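Local coordinates for PKS (Streptomyces sp. CNQ431, PDB 5YDA), which probably transfers acyl extender units onto a carrier protein, as the broadly selective acyltransferase domain of the splenocin polyketide synthase, at residues V141-A146 against M213-A218. Sequence-based numbering, arbitrary orientation.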
ATOM      1  N   VAL A 141       7.848  -8.916  11.001  1.00 21.73           N
ATOM      2  CA  VAL A 141       9.157  -8.391  10.615  1.00 22.07           C
ATOM      3  C   VAL A 141      10.267  -9.321  11.087  1.00 21.48           C
ATOM      4  O   VAL A 141      11.213  -9.619  10.343  1.00 22.73           O
ATOM      5  CB  VAL A 141       9.359  -6.969  11.162  1.00 22.08           C
ATOM      6  CG1 VAL A 141      10.807  -6.558  10.979  1.00 18.56           C
ATOM      7  CG2 VAL A 141       8.424  -5.987  10.466  1.00 22.10           C
ATOM      8  N   ASP A 142      10.176  -9.788  12.334  1.00 23.01           N
ATOM      9  CA  ASP A 142      11.237 -10.639  12.864  1.00 24.69           C
ATOM     10  C   ASP A 142      11.333 -11.931  12.073  1.00 22.73           C
ATOM     11  O   ASP A 142      12.427 -12.373  11.706  1.00 21.70           O
ATOM     12  CB  ASP A 142      10.985 -10.925  14.341  1.00 21.96           C
ATOM     13  CG  ASP A 142      11.234  -9.705  15.229  1.00 26.49           C
ATOM     14  OD1 ASP A 142      11.864  -8.705  14.784  1.00 23.55           O
ATOM     15  OD2 ASP A 142      10.800  -9.763  16.387  1.00 27.33           O
ATOM     16  N   ARG A 143      10.188 -12.530  11.774  1.00 21.42           N
ATOM     17  CA  ARG A 143      10.178 -13.757  10.997  1.00 27.15           C
ATOM     18  C   ARG A 143      10.818 -13.535   9.624  1.00 31.18           C
ATOM     19  O   ARG A 143      11.698 -14.301   9.208  1.00 29.36           O
ATOM     20  CB  ARG A 143       8.739 -14.255  10.898  1.00 28.97           C
ATOM     21  CG  ARG A 143       8.569 -15.630  10.309  1.00 41.03           C
ATOM     22  CD  ARG A 143       8.142 -15.517   8.868  1.00 46.99           C
ATOM     23  NE  ARG A 143       7.572 -16.754   8.345  1.00 49.73           N
ATOM     24  CZ  ARG A 143       6.267 -16.993   8.286  1.00 56.72           C
ATOM     25  NH1 ARG A 143       5.408 -16.073   8.732  1.00 56.38           N
ATOM     26  NH2 ARG A 143       5.825 -18.143   7.774  1.00 47.24           N
ATOM     27  N   CYS A 144      10.441 -12.448   8.928  1.00 23.26           N
ATOM     28  CA  CYS A 144      11.009 -12.219   7.601  1.00 21.31           C
ATOM     29  C   CYS A 144      12.502 -11.939   7.670  1.00 24.16           C
ATOM     30  O   CYS A 144      13.258 -12.411   6.816  1.00 28.09           O
ATOM     31  CB  CYS A 144      10.286 -11.077   6.886  1.00 19.08           C
ATOM     32  SG  CYS A 144       8.536 -11.421   6.575  1.00 23.39           S
ATOM     33  N   ALA A 145      12.956 -11.183   8.672  1.00 22.69           N
ATOM     34  CA  ALA A 145      14.386 -10.892   8.757  1.00 23.75           C
ATOM     35  C   ALA A 145      15.198 -12.170   8.963  1.00 25.44           C
ATOM     36  O   ALA A 145      16.270 -12.340   8.361  1.00 26.31           O
ATOM     37  CB  ALA A 145      14.658  -9.882   9.880  1.00 23.49           C
ATOM     38  N   ALA A 146      14.697 -13.093   9.795  1.00 23.27           N
ATOM     39  CA  ALA A 146      15.417 -14.347  10.013  1.00 27.28           C
ATOM     40  C   ALA A 146      15.444 -15.188   8.747  1.00 27.56           C
ATOM     41  O   ALA A 146      16.495 -15.717   8.377  1.00 28.36           O
ATOM     42  CB  ALA A 146      14.797 -15.137  11.167  1.00 23.40           C
ATOM     43  N   MET A 213       1.921 -17.551  -3.255  1.00 27.00           N
ATOM     44  CA  MET A 213       3.276 -17.862  -2.834  1.00 29.75           C
ATOM     45  C   MET A 213       3.312 -17.975  -1.319  1.00 27.52           C
ATOM     46  O   MET A 213       2.495 -17.376  -0.619  1.00 28.51           O
ATOM     47  CB  MET A 213       4.282 -16.779  -3.261  1.00 27.04           C
ATOM     48  CG  MET A 213       4.543 -16.666  -4.729  1.00 29.13           C
ATOM     49  SD  MET A 213       5.455 -15.139  -5.085  1.00 27.53           S
ATOM     50  CE  MET A 213       5.206 -15.131  -6.850  1.00 21.68           C
ATOM     51  N   GLU A 214       4.292 -18.717  -0.822  1.00 24.04           N
ATOM     52  CA  GLU A 214       4.586 -18.748   0.602  1.00 32.11           C
ATOM     53  C   GLU A 214       5.622 -17.676   0.901  1.00 28.23           C
ATOM     54  O   GLU A 214       6.633 -17.575   0.192  1.00 25.11           O
ATOM     55  CB  GLU A 214       5.097 -20.126   1.027  1.00 28.91           C
ATOM     56  CG  GLU A 214       4.140 -21.256   0.670  1.00 34.38           C
ATOM     57  CD  GLU A 214       4.711 -22.647   0.956  1.00 43.86           C
ATOM     58  OE1 GLU A 214       5.764 -22.749   1.626  1.00 44.77           O
ATOM     59  OE2 GLU A 214       4.097 -23.640   0.503  1.00 46.34           O
ATOM     60  N   ILE A 215       5.372 -16.883   1.950  1.00 27.11           N
ATOM     61  CA  ILE A 215       6.231 -15.736   2.232  1.00 25.27           C
ATOM     62  C   ILE A 215       7.681 -16.185   2.394  1.00 27.00           C
ATOM     63  O   ILE A 215       8.599 -15.564   1.839  1.00 25.93           O
ATOM     64  CB  ILE A 215       5.713 -14.950   3.462  1.00 30.42           C
ATOM     65  CG1 ILE A 215       6.611 -13.751   3.763  1.00 28.05           C
ATOM     66  CG2 ILE A 215       5.602 -15.830   4.712  1.00 27.10           C
ATOM     67  CD1 ILE A 215       6.718 -12.750   2.624  1.00 27.06           C
ATOM     68  N   ASP A 216       7.910 -17.305   3.098  1.00 23.40           N
ATOM     69  CA  ASP A 216       9.284 -17.754   3.336  1.00 27.06           C
ATOM     70  C   ASP A 216      10.002 -18.133   2.045  1.00 25.68           C
ATOM     71  O   ASP A 216      11.218 -17.946   1.937  1.00 23.51           O
ATOM     72  CB  ASP A 216       9.305 -18.949   4.296  1.00 27.50           C
ATOM     73  CG  ASP A 216       9.001 -18.561   5.729  1.00 34.83           C
ATOM     74  OD1 ASP A 216       8.634 -17.390   5.989  1.00 36.10           O
ATOM     75  OD2 ASP A 216       9.121 -19.436   6.605  1.00 42.24           O
ATOM     76  N   GLU A 217       9.284 -18.697   1.074  1.00 22.54           N
ATOM     77  CA  GLU A 217       9.916 -19.004  -0.203  1.00 25.78           C
ATOM     78  C   GLU A 217      10.060 -17.763  -1.079  1.00 24.77           C
ATOM     79  O   GLU A 217      11.037 -17.658  -1.828  1.00 24.01           O
ATOM     80  CB  GLU A 217       9.115 -20.065  -0.969  1.00 27.88           C
ATOM     81  CG  GLU A 217       8.906 -21.386  -0.243  1.00 30.67           C
ATOM     82  CD  GLU A 217       8.191 -22.413  -1.123  1.00 42.07           C
ATOM     83  OE1 GLU A 217       8.456 -23.629  -0.956  1.00 44.80           O
ATOM     84  OE2 GLU A 217       7.370 -22.001  -1.989  1.00 36.93           O
ATOM     85  N   ALA A 218       9.103 -16.824  -0.996  1.00 20.61           N
ATOM     86  CA  ALA A 218       9.143 -15.633  -1.849  1.00 24.62           C
ATOM     87  C   ALA A 218      10.296 -14.705  -1.472  1.00 23.86           C
ATOM     88  O   ALA A 218      10.973 -14.163  -2.358  1.00 23.95           O
ATOM     89  CB  ALA A 218       7.819 -14.881  -1.777  1.00 21.54           C
TER
HETATM   90  O   HOH W   1       9.642 -19.171   9.484  1.00 48.63           O
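R143 and C144, in the middle of helix 135-152, meet I215 and D216 in the first turn of helix 215-231. The backbones come closest at C144 and D216, whose CA atoms lie 7.2 Å apart, and E214 holds the N-cap position just before the second helix. R143 suits this exposed position because its long chain can span the gap: CG stands anti to the backbone N (chi1 -171°), and a bend at chi2 brings the guanidinium over I215 CG2 and beside the D216 carboxylate. R143 NE forms a salt bridge with D216 OD1 at 2.7 Å, but the N-H points poorly at the oxygen (115°), so the hydrogen bond is weak and the attraction probably owes more to charge. The guanidinium and carboxylate planes stand almost perpendicular, 88° apart, so this is not the coplanar two-pronged pairing. Short, acidic D216 faces this cation and probably also suits the positive N-terminal end of its helix dipole. A water bound to D216 OD2 at 2.9 Å also reaches R143 NE, weakly. The branched I215 serves both parts of the contact: I215 CG2 lies over one face of the R143 guanidinium, 3.8 Å from R143 CZ, while I215 CG1 meets C144 SG at 4.1 Å. Small, apolar C144 fits this buried place; it also packs on V177, and I215 on F176 and Y180, all from helix 169-188. The arrangement is a helix-to-helix junction in the acyltransferase domain, a salt bridge outside and apolar side chains within, joining helix 135-152 to the start of helix 215-231, both packed against helix 169-188.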